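PDB 2RFB: cytochrome P450 from Picrophilus torridus, which binds heme through a cysteine thiolate and probably acts as a monooxygenase, inserting one atom of molecular oxygen into an organic substrate. Local coordinates for residues K109-P114 / K180-L185; D126-N131 / Y139-M144. All blocks are in the same frame, centred on the assembly; numbering follows the deposited sequence.

How the contacts relate
From the N terminus, the chain first reaches the end of helix 101-111, which forms one half of contact 1. It then turns into helix 118-129, against which helix 136-153 folds back in contact 2, closing a loop of only seven residues. Helix 159-164 follows, and the long helix 175-206 finally returns to helix 101-111, so that contact 1 closes a loop of 65 residues with contact 2 wholly within it. The two sites also touch directly: Met-183 CE packs 3.5 Å from Ile-128 CD1, and Ile-113 CD1 lies 4.2 Å from Met-144 CE. A local hairpin and a longer-range closure thus share apolar packing, with contact 1 against the heme and contact 2 farther out.

Contact 1: residues K109-P114 / K180-L185; sequences KILGIP and KYIMLL. With HEM (protoporphyrin IX containing Fe), chain G.
Leu-111 aims its forked tip at two side chains one helical turn apart, Ile-182 and Leu-185. Its CD2 does most of the work, resting 4.1 Å from Ile-182 CG1 and equally close to Leu-185 CD1, while the other branch, CD1, approaches Ile-182 CG2 at 4.2 Å. Both branches of Ile-182 are therefore engaged, and in each pairing the side chains run obliquely to one another. In cytochrome P450 terms, this is the end of the E helix meeting the long helix I, which passes along the heme. The E helix stops here in a Schellman motif with Gly-112, at positive phi, as its C-prime residue, and the chain leaves just past the leucine that makes the contact. Leu-185 faces two ways: chi1 of -57° sets CG opposite the carbonyl carbon, and chi2 of 174° spreads the branches, CD1 going to Leu-111 while CD2 lies 3.8 Å from the heme methyl CMD. The neighbouring Leu-184 brings its CG to 3.8 Å from that same CMD. Phe-121 also packs on Leu-111, whereas Ile-160 and Phe-152 cover Ile-182, so the patch is buried and wholly apolar.

Contact 2: residues D126-N131 / Y139-M144; sequences DYIIGN and YVNNRM
Tyr-127 carries its ring across to Val-140, the two side chains crossing at about a right angle. Its CB points toward the facing helix, and chi1 of -76° sets CG opposite the carbonyl carbon, beside the backbone N. Beyond CG, the CD1 corner meets Val-140 CG1 at 3.7 Å. The next atom, CE1, is wrapped more fully: Val-140 CG1 is 3.8 Å away, with Val-140 CB and Val-140 CG2 only slightly farther, so the CD1-CE1 side of the ring meets the branched end of the valine obliquely. At the tip, OH makes a weak hydrogen bond to Asp-134 OD2, tying the ring to the connection between the helices. Val-140 places CG1 opposite its own backbone N (chi1 153°) and is further enclosed by Leu-123 and Trp-124. One residue along on each helix, Ile-128 and Asn-141 make a looser contact, while Ile-128 also packs on Met-183 and Ile-187. Within 126-131, Asn-131 ND2 donates to Asp-126 OD1 at 3.1 Å, arriving from above the carboxylate plane. Such packing across a short turn belongs to a helical hairpin, here the F and G helices of the cytochrome P450 fold.

Contact 1: residues K109-P114 / K180-L185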
ATOM      1  N   LYS A 109      -4.421  -6.601  14.274  1.00 66.78           N
ATOM      2  CA  LYS A 109      -4.014  -6.226  15.633  1.00 67.79           C
ATOM      3  C   LYS A 109      -4.235  -4.741  15.846  1.00 67.61           C
ATOM      4  O   LYS A 109      -4.800  -4.345  16.849  1.00 67.42           O
ATOM      5  CB  LYS A 109      -2.552  -6.561  15.928  1.00 68.35           C
ATOM      6  CG  LYS A 109      -2.004  -5.913  17.207  1.00 70.00           C
ATOM      7  CD  LYS A 109      -2.091  -6.777  18.476  1.00 71.17           C
ATOM      8  CE  LYS A 109      -1.491  -5.936  19.620  1.00 72.28           C
ATOM      9  NZ  LYS A 109      -1.085  -6.632  20.882  1.00 75.56           N
ATOM     10  N   ILE A 110      -3.761  -3.944  14.896  1.00 67.20           N
ATOM     11  CA  ILE A 110      -3.959  -2.514  14.904  1.00 67.15           C
ATOM     12  C   ILE A 110      -5.451  -2.194  14.888  1.00 66.45           C
ATOM     13  O   ILE A 110      -5.886  -1.343  15.642  1.00 66.63           O
ATOM     14  CB  ILE A 110      -3.187  -1.842  13.721  1.00 67.73           C
ATOM     15  CG1 ILE A 110      -1.682  -1.904  13.995  1.00 69.32           C
ATOM     16  CG2 ILE A 110      -3.607  -0.385  13.507  1.00 68.24           C
ATOM     17  CD1 ILE A 110      -0.791  -1.536  12.814  1.00 67.77           C
ATOM     18  N   LEU A 111      -6.256  -2.879  14.074  1.00 65.48           N
ATOM     19  CA  LEU A 111      -7.698  -2.573  14.082  1.00 64.57           C
ATOM     20  C   LEU A 111      -8.353  -2.813  15.450  1.00 64.00           C
ATOM     21  O   LEU A 111      -9.238  -2.069  15.866  1.00 63.25           O
ATOM     22  CB  LEU A 111      -8.464  -3.326  13.000  1.00 63.83           C
ATOM     23  CG  LEU A 111      -8.153  -2.950  11.543  1.00 65.86           C
ATOM     24  CD1 LEU A 111      -8.688  -4.006  10.523  1.00 63.52           C
ATOM     25  CD2 LEU A 111      -8.608  -1.549  11.225  1.00 61.96           C
ATOM     26  N   GLY A 112      -7.885  -3.843  16.142  1.00 64.08           N
ATOM     27  CA  GLY A 112      -8.523  -4.348  17.367  1.00 63.85           C
ATOM     28  C   GLY A 112      -9.422  -5.565  17.136  1.00 64.38           C
ATOM     29  O   GLY A 112     -10.298  -5.823  17.923  1.00 64.46           O
ATOM     30  N   ILE A 113      -9.233  -6.313  16.051  1.00 64.98           N
ATOM     31  CA  ILE A 113     -10.075  -7.472  15.824  1.00 65.44           C
ATOM     32  C   ILE A 113      -9.733  -8.485  16.912  1.00 67.18           C
ATOM     33  O   ILE A 113      -8.565  -8.829  17.085  1.00 67.53           O
ATOM     34  CB  ILE A 113      -9.844  -8.109  14.417  1.00 65.10           C
ATOM     35  CG1 ILE A 113     -10.167  -7.128  13.279  1.00 63.38           C
ATOM     36  CG2 ILE A 113     -10.607  -9.447  14.285  1.00 63.50           C
ATOM     37  CD1 ILE A 113     -11.659  -6.747  13.161  1.00 61.31           C
ATOM     38  N   PRO A 114     -10.740  -8.947  17.676  1.00 68.46           N
ATOM     39  CA  PRO A 114     -10.531  -9.991  18.673  1.00 69.37           C
ATOM     40  C   PRO A 114      -9.897 -11.272  18.154  1.00 70.78           C
ATOM     41  O   PRO A 114     -10.095 -11.664  16.999  1.00 71.33           O
ATOM     42  CB  PRO A 114     -11.943 -10.269  19.156  1.00 69.42           C
ATOM     43  CG  PRO A 114     -12.604  -8.915  19.063  1.00 68.78           C
ATOM     44  CD  PRO A 114     -12.128  -8.458  17.707  1.00 68.57           C
ATOM     45  N   LYS A 180     -16.338   1.494   5.972  1.00 63.45           N
ATOM     46  CA  LYS A 180     -15.542   1.810   4.802  1.00 64.27           C
ATOM     47  C   LYS A 180     -14.142   2.261   5.225  1.00 64.47           C
ATOM     48  O   LYS A 180     -13.154   1.916   4.553  1.00 65.47           O
ATOM     49  CB  LYS A 180     -16.211   2.858   3.905  1.00 64.60           C
ATOM     50  CG  LYS A 180     -17.545   2.449   3.283  1.00 64.17           C
ATOM     51  CD  LYS A 180     -17.494   1.122   2.511  1.00 67.19           C
ATOM     52  CE  LYS A 180     -18.864   0.770   1.883  1.00 67.01           C
ATOM     53  NZ  LYS A 180     -19.713   1.998   1.648  1.00 68.43           N
ATOM     54  N   TYR A 181     -14.049   2.972   6.350  1.00 63.68           N
ATOM     55  CA  TYR A 181     -12.756   3.465   6.884  1.00 64.02           C
ATOM     56  C   TYR A 181     -11.829   2.291   7.135  1.00 63.91           C
ATOM     57  O   TYR A 181     -10.698   2.263   6.660  1.00 63.81           O
ATOM     58  CB  TYR A 181     -12.966   4.257   8.211  1.00 64.15           C
ATOM     59  CG  TYR A 181     -11.877   5.275   8.577  1.00 64.11           C
ATOM     60  CD1 TYR A 181     -12.148   6.659   8.577  1.00 63.98           C
ATOM     61  CD2 TYR A 181     -10.604   4.859   8.957  1.00 64.55           C
ATOM     62  CE1 TYR A 181     -11.164   7.584   8.925  1.00 63.62           C
ATOM     63  CE2 TYR A 181      -9.598   5.792   9.319  1.00 64.28           C
ATOM     64  CZ  TYR A 181      -9.885   7.138   9.292  1.00 64.45           C
ATOM     65  OH  TYR A 181      -8.905   8.033   9.648  1.00 64.19           O
ATOM     66  N   ILE A 182     -12.344   1.310   7.867  1.00 63.98           N
ATOM     67  CA  ILE A 182     -11.646   0.057   8.137  1.00 64.26           C
ATOM     68  C   ILE A 182     -11.347  -0.672   6.841  1.00 64.60           C
ATOM     69  O   ILE A 182     -10.219  -1.088   6.617  1.00 65.03           O
ATOM     70  CB  ILE A 182     -12.502  -0.774   9.087  1.00 64.99           C
ATOM     71  CG1 ILE A 182     -12.411  -0.168  10.489  1.00 65.12           C
ATOM     72  CG2 ILE A 182     -12.166  -2.266   9.073  1.00 64.37           C
ATOM     73  CD1 ILE A 182     -13.561  -0.594  11.334  1.00 68.26           C
ATOM     74  N   MET A 183     -12.328  -0.767   5.952  1.00 64.77           N
ATOM     75  CA  MET A 183     -12.074  -1.357   4.648  1.00 65.70           C
ATOM     76  C   MET A 183     -10.923  -0.699   3.897  1.00 65.80           C
ATOM     77  O   MET A 183     -10.118  -1.380   3.281  1.00 65.83           O
ATOM     78  CB  MET A 183     -13.331  -1.365   3.803  1.00 64.50           C
ATOM     79  CG  MET A 183     -14.265  -2.443   4.189  1.00 63.61           C
ATOM     80  SD  MET A 183     -15.771  -2.324   3.236  1.00 69.00           S
ATOM     81  CE  MET A 183     -15.201  -2.836   1.622  1.00 67.17           C
ATOM     82  N   LEU A 184     -10.831   0.624   3.954  1.00 66.99           N
ATOM     83  CA  LEU A 184      -9.753   1.328   3.262  1.00 67.17           C
ATOM     84  C   LEU A 184      -8.441   1.008   3.887  1.00 67.81           C
ATOM     85  O   LEU A 184      -7.481   0.819   3.178  1.00 69.99           O
ATOM     86  CB  LEU A 184      -9.963   2.839   3.257  1.00 67.32           C
ATOM     87  CG  LEU A 184      -8.847   3.749   2.753  1.00 67.07           C
ATOM     88  CD1 LEU A 184      -8.484   3.393   1.322  1.00 66.11           C
ATOM     89  CD2 LEU A 184      -9.300   5.232   2.851  1.00 67.07           C
ATOM     90  N   LEU A 185      -8.362   0.920   5.201  1.00 68.23           N
ATOM     91  CA  LEU A 185      -7.107   0.455   5.827  1.00 68.64           C
ATOM     92  C   LEU A 185      -6.668  -0.960   5.442  1.00 68.43           C
ATOM     93  O   LEU A 185      -5.452  -1.252   5.336  1.00 69.72           O
ATOM     94  CB  LEU A 185      -7.198   0.535   7.350  1.00 69.12           C
ATOM     95  CG  LEU A 185      -7.522   1.950   7.835  1.00 67.57           C
ATOM     96  CD1 LEU A 185      -7.746   1.965   9.357  1.00 66.78           C
ATOM     97  CD2 LEU A 185      -6.409   2.858   7.409  1.00 63.01           C
TER
HETATM   98  CHA HEM G 410      -2.538   6.000   0.231  1.00 67.06           C
HETATM   99  CHB HEM G 410       1.070   3.363  -1.849  1.00 69.42           C
HETATM  100  CHC HEM G 410       1.027   0.501   2.194  1.00 68.33           C
HETATM  101  CHD HEM G 410      -2.997   2.650   3.933  1.00 66.96           C
HETATM  102  C1A HEM G 410      -1.535   5.547  -0.644  1.00 67.66           C
HETATM  103  C2A HEM G 410      -1.136   6.199  -1.869  1.00 69.28           C
HETATM  104  C3A HEM G 410      -0.133   5.442  -2.421  1.00 68.04           C
HETATM  105  C4A HEM G 410       0.100   4.358  -1.538  1.00 66.90           C
HETATM  106  CMA HEM G 410       0.736   5.591  -3.771  1.00 60.80           C
HETATM  107  CAA HEM G 410      -1.769   7.525  -2.417  1.00 66.63           C
HETATM  108  CBA HEM G 410      -2.973   7.264  -3.358  1.00 65.95           C
HETATM  109  CGA HEM G 410      -3.354   8.626  -3.870  1.00 68.71           C
HETATM  110  O1A HEM G 410      -2.566   9.629  -3.710  1.00 68.48           O
HETATM  111  O2A HEM G 410      -4.455   8.708  -4.450  1.00 68.71           O
HETATM  112  C1B HEM G 410       1.398   2.361  -0.914  1.00 69.69           C
HETATM  113  C2B HEM G 410       2.526   1.462  -0.956  1.00 70.27           C
HETATM  114  C3B HEM G 410       2.425   0.711   0.189  1.00 71.29           C
HETATM  115  C4B HEM G 410       1.292   1.122   0.927  1.00 69.01           C
HETATM  116  CMB HEM G 410       3.576   1.468  -2.155  1.00 66.08           C
HETATM  117  CAB HEM G 410       3.209  -0.498   0.903  1.00 71.76           C
HETATM  118  CBB HEM G 410       4.570  -0.832   0.639  1.00 75.81           C
HETATM  119  C1C HEM G 410      -0.002   0.818   3.150  1.00 68.52           C
HETATM  120  C2C HEM G 410      -0.343   0.298   4.494  1.00 69.16           C
HETATM  121  C3C HEM G 410      -1.472   0.930   4.901  1.00 67.58           C
HETATM  122  C4C HEM G 410      -1.886   1.804   3.877  1.00 64.98           C
HETATM  123  CMC HEM G 410       0.361  -0.793   5.422  1.00 64.27           C
HETATM  124  CAC HEM G 410      -2.221   0.772   6.284  1.00 68.13           C
HETATM  125  CBC HEM G 410      -3.534   0.487   6.362  1.00 71.68           C
HETATM  126  C1D HEM G 410      -3.228   3.773   3.072  1.00 65.90           C
HETATM  127  C2D HEM G 410      -4.302   4.731   3.204  1.00 66.09           C
HETATM  128  C3D HEM G 410      -4.126   5.713   2.032  1.00 67.48           C
HETATM  129  C4D HEM G 410      -2.972   5.281   1.352  1.00 68.18           C
HETATM  130  CMD HEM G 410      -5.456   4.769   4.257  1.00 64.98           C
HETATM  131  CAD HEM G 410      -4.936   6.973   1.574  1.00 66.98           C
HETATM  132  CBD HEM G 410      -4.430   8.177   2.400  1.00 65.85           C
HETATM  133  CGD HEM G 410      -5.179   9.416   2.027  1.00 66.13           C
HETATM  134  O1D HEM G 410      -5.862   9.398   0.952  1.00 69.00           O
HETATM  135  O2D HEM G 410      -5.108  10.421   2.796  1.00 64.53           O
HETATM  136  NA  HEM G 410      -0.739   4.413  -0.451  1.00 66.60           N
HETATM  137  NB  HEM G 410       0.661   2.144   0.289  1.00 68.85           N
HETATM  138  NC  HEM G 410      -0.992   1.753   2.844  1.00 68.05           N
HETATM  139  ND  HEM G 410      -2.449   4.132   1.946  1.00 67.06           N
HETATM  140 FE   HEM G 410      -0.808   3.244   1.312  1.00 66.12          FE

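Contact 2: residues D126-N131 / Y139-M144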
ATOM      1  N   ASP A 126      -9.358 -11.609   2.734  1.00 70.69           N
ATOM      2  CA  ASP A 126      -9.069 -12.174   1.407  1.00 72.29           C
ATOM      3  C   ASP A 126     -10.101 -11.839   0.322  1.00 72.45           C
ATOM      4  O   ASP A 126      -9.735 -11.423  -0.790  1.00 73.76           O
ATOM      5  CB  ASP A 126      -8.943 -13.691   1.488  1.00 72.96           C
ATOM      6  CG  ASP A 126      -7.516 -14.161   1.555  1.00 75.80           C
ATOM      7  OD1 ASP A 126      -6.566 -13.320   1.448  1.00 76.69           O
ATOM      8  OD2 ASP A 126      -7.355 -15.404   1.727  1.00 80.85           O
ATOM      9  N   TYR A 127     -11.378 -12.017   0.618  1.00 71.15           N
ATOM     10  CA  TYR A 127     -12.404 -11.598  -0.322  1.00 71.14           C
ATOM     11  C   TYR A 127     -12.328 -10.132  -0.721  1.00 72.41           C
ATOM     12  O   TYR A 127     -12.625  -9.774  -1.867  1.00 73.55           O
ATOM     13  CB  TYR A 127     -13.788 -11.852   0.260  1.00 69.55           C
ATOM     14  CG  TYR A 127     -14.223 -13.300   0.232  1.00 67.67           C
ATOM     15  CD1 TYR A 127     -14.198 -14.073   1.380  1.00 64.63           C
ATOM     16  CD2 TYR A 127     -14.654 -13.889  -0.945  1.00 67.28           C
ATOM     17  CE1 TYR A 127     -14.622 -15.376   1.379  1.00 65.66           C
ATOM     18  CE2 TYR A 127     -15.083 -15.221  -0.965  1.00 68.04           C
ATOM     19  CZ  TYR A 127     -15.051 -15.950   0.201  1.00 67.21           C
ATOM     20  OH  TYR A 127     -15.441 -17.250   0.187  1.00 66.90           O
ATOM     21  N   ILE A 128     -11.956  -9.285   0.222  1.00 73.10           N
ATOM     22  CA  ILE A 128     -12.251  -7.856   0.128  1.00 74.60           C
ATOM     23  C   ILE A 128     -11.095  -7.151  -0.569  1.00 75.82           C
ATOM     24  O   ILE A 128     -11.304  -6.226  -1.344  1.00 76.37           O
ATOM     25  CB  ILE A 128     -12.648  -7.299   1.576  1.00 74.93           C
ATOM     26  CG1 ILE A 128     -14.173  -7.207   1.753  1.00 75.20           C
ATOM     27  CG2 ILE A 128     -11.906  -6.038   2.021  1.00 74.36           C
ATOM     28  CD1 ILE A 128     -14.889  -6.228   0.806  1.00 78.01           C
ATOM     29  N   ILE A 129      -9.868  -7.609  -0.300  1.00 76.73           N
ATOM     30  CA  ILE A 129      -8.700  -7.131  -0.999  1.00 76.75           C
ATOM     31  C   ILE A 129      -8.672  -7.760  -2.390  1.00 79.15           C
ATOM     32  O   ILE A 129      -7.896  -7.348  -3.250  1.00 78.83           O
ATOM     33  CB  ILE A 129      -7.388  -7.436  -0.242  1.00 76.16           C
ATOM     34  CG1 ILE A 129      -6.963  -8.907  -0.377  1.00 77.12           C
ATOM     35  CG2 ILE A 129      -7.482  -7.048   1.192  1.00 75.48           C
ATOM     36  CD1 ILE A 129      -5.678  -9.275   0.379  1.00 75.44           C
ATOM     37  N   GLY A 130      -9.505  -8.779  -2.602  1.00 81.38           N
ATOM     38  CA  GLY A 130      -9.573  -9.453  -3.899  1.00 84.40           C
ATOM     39  C   GLY A 130      -8.806 -10.761  -4.081  1.00 86.56           C
ATOM     40  O   GLY A 130      -8.923 -11.380  -5.135  1.00 87.52           O
ATOM     41  N   ASN A 131      -8.047 -11.196  -3.069  1.00 88.53           N
ATOM     42  CA  ASN A 131      -7.326 -12.482  -3.078  1.00 90.01           C
ATOM     43  C   ASN A 131      -8.231 -13.731  -3.218  1.00 90.51           C
ATOM     44  O   ASN A 131      -7.747 -14.813  -3.546  1.00 90.46           O
ATOM     45  CB  ASN A 131      -6.508 -12.583  -1.791  1.00 91.30           C
ATOM     46  CG  ASN A 131      -5.139 -13.279  -1.974  1.00 94.39           C
ATOM     47  OD1 ASN A 131      -4.712 -13.622  -3.103  1.00 98.31           O
ATOM     48  ND2 ASN A 131      -4.437 -13.470  -0.848  1.00 92.56           N
ATOM     49  N   TYR A 139     -22.094 -14.460   2.000  1.00 64.98           N
ATOM     50  CA  TYR A 139     -22.188 -15.072   3.312  1.00 63.58           C
ATOM     51  C   TYR A 139     -21.121 -14.545   4.260  1.00 63.13           C
ATOM     52  O   TYR A 139     -21.417 -14.169   5.373  1.00 63.47           O
ATOM     53  CB  TYR A 139     -22.109 -16.597   3.219  1.00 63.08           C
ATOM     54  CG  TYR A 139     -22.188 -17.287   4.564  1.00 61.88           C
ATOM     55  CD1 TYR A 139     -23.369 -17.300   5.290  1.00 61.87           C
ATOM     56  CD2 TYR A 139     -21.079 -17.913   5.109  1.00 61.24           C
ATOM     57  CE1 TYR A 139     -23.448 -17.921   6.526  1.00 62.37           C
ATOM     58  CE2 TYR A 139     -21.141 -18.539   6.333  1.00 62.08           C
ATOM     59  CZ  TYR A 139     -22.327 -18.546   7.036  1.00 62.45           C
ATOM     60  OH  TYR A 139     -22.391 -19.159   8.258  1.00 61.97           O
ATOM     61  N   VAL A 140     -19.885 -14.511   3.811  1.00 62.76           N
ATOM     62  CA  VAL A 140     -18.777 -14.177   4.671  1.00 62.43           C
ATOM     63  C   VAL A 140     -18.782 -12.696   5.028  1.00 62.90           C
ATOM     64  O   VAL A 140     -18.568 -12.330   6.183  1.00 63.53           O
ATOM     65  CB  VAL A 140     -17.471 -14.653   4.028  1.00 62.52           C
ATOM     66  CG1 VAL A 140     -16.286 -13.830   4.457  1.00 60.76           C
ATOM     67  CG2 VAL A 140     -17.285 -16.142   4.345  1.00 61.59           C
ATOM     68  N   ASN A 141     -19.063 -11.849   4.044  1.00 62.68           N
ATOM     69  CA  ASN A 141     -19.238 -10.431   4.283  1.00 61.93           C
ATOM     70  C   ASN A 141     -20.370 -10.176   5.289  1.00 62.47           C
ATOM     71  O   ASN A 141     -20.305  -9.233   6.076  1.00 63.19           O
ATOM     72  CB  ASN A 141     -19.559  -9.729   2.979  1.00 61.60           C
ATOM     73  CG  ASN A 141     -19.458  -8.224   3.076  1.00 59.49           C
ATOM     74  OD1 ASN A 141     -20.425  -7.532   2.865  1.00 58.38           O
ATOM     75  ND2 ASN A 141     -18.275  -7.713   3.364  1.00 61.96           N
ATOM     76  N   ASN A 142     -21.414 -10.988   5.260  1.00 61.37           N
ATOM     77  CA  ASN A 142     -22.535 -10.677   6.107  1.00 61.24           C
ATOM     78  C   ASN A 142     -22.177 -11.073   7.513  1.00 61.91           C
ATOM     79  O   ASN A 142     -22.543 -10.396   8.471  1.00 62.53           O
ATOM     80  CB  ASN A 142     -23.809 -11.387   5.652  1.00 60.58           C
ATOM     81  CG  ASN A 142     -24.540 -10.638   4.572  1.00 59.04           C
ATOM     82  OD1 ASN A 142     -25.335 -11.211   3.842  1.00 61.48           O
ATOM     83  ND2 ASN A 142     -24.306  -9.354   4.481  1.00 58.79           N
ATOM     84  N   ARG A 143     -21.448 -12.182   7.617  1.00 62.15           N
ATOM     85  CA  ARG A 143     -20.954 -12.664   8.871  1.00 61.96           C
ATOM     86  C   ARG A 143     -19.946 -11.696   9.467  1.00 62.40           C
ATOM     87  O   ARG A 143     -20.067 -11.373  10.643  1.00 63.39           O
ATOM     88  CB  ARG A 143     -20.352 -14.039   8.711  1.00 62.00           C
ATOM     89  CG  ARG A 143     -20.916 -15.041   9.723  1.00 63.55           C
ATOM     90  CD  ARG A 143     -20.480 -16.436   9.424  1.00 64.44           C
ATOM     91  NE  ARG A 143     -20.889 -17.322  10.498  1.00 67.32           N
ATOM     92  CZ  ARG A 143     -20.105 -17.740  11.489  1.00 67.90           C
ATOM     93  NH1 ARG A 143     -18.832 -17.362  11.572  1.00 66.61           N
ATOM     94  NH2 ARG A 143     -20.614 -18.543  12.411  1.00 68.99           N
ATOM     95  N   MET A 144     -18.988 -11.201   8.686  1.00 61.95           N
ATOM     96  CA  MET A 144     -17.988 -10.311   9.249  1.00 62.53           C
ATOM     97  C   MET A 144     -18.568  -8.980   9.727  1.00 62.61           C
ATOM     98  O   MET A 144     -18.166  -8.466  10.760  1.00 63.10           O
ATOM     99  CB  MET A 144     -16.860 -10.039   8.259  1.00 63.58           C
ATOM    100  CG  MET A 144     -15.600  -9.354   8.896  1.00 64.73           C
ATOM    101  SD  MET A 144     -15.017 -10.249  10.378  1.00 68.23           S
ATOM    102  CE  MET A 144     -14.837  -8.884  11.515  1.00 67.73           C
TER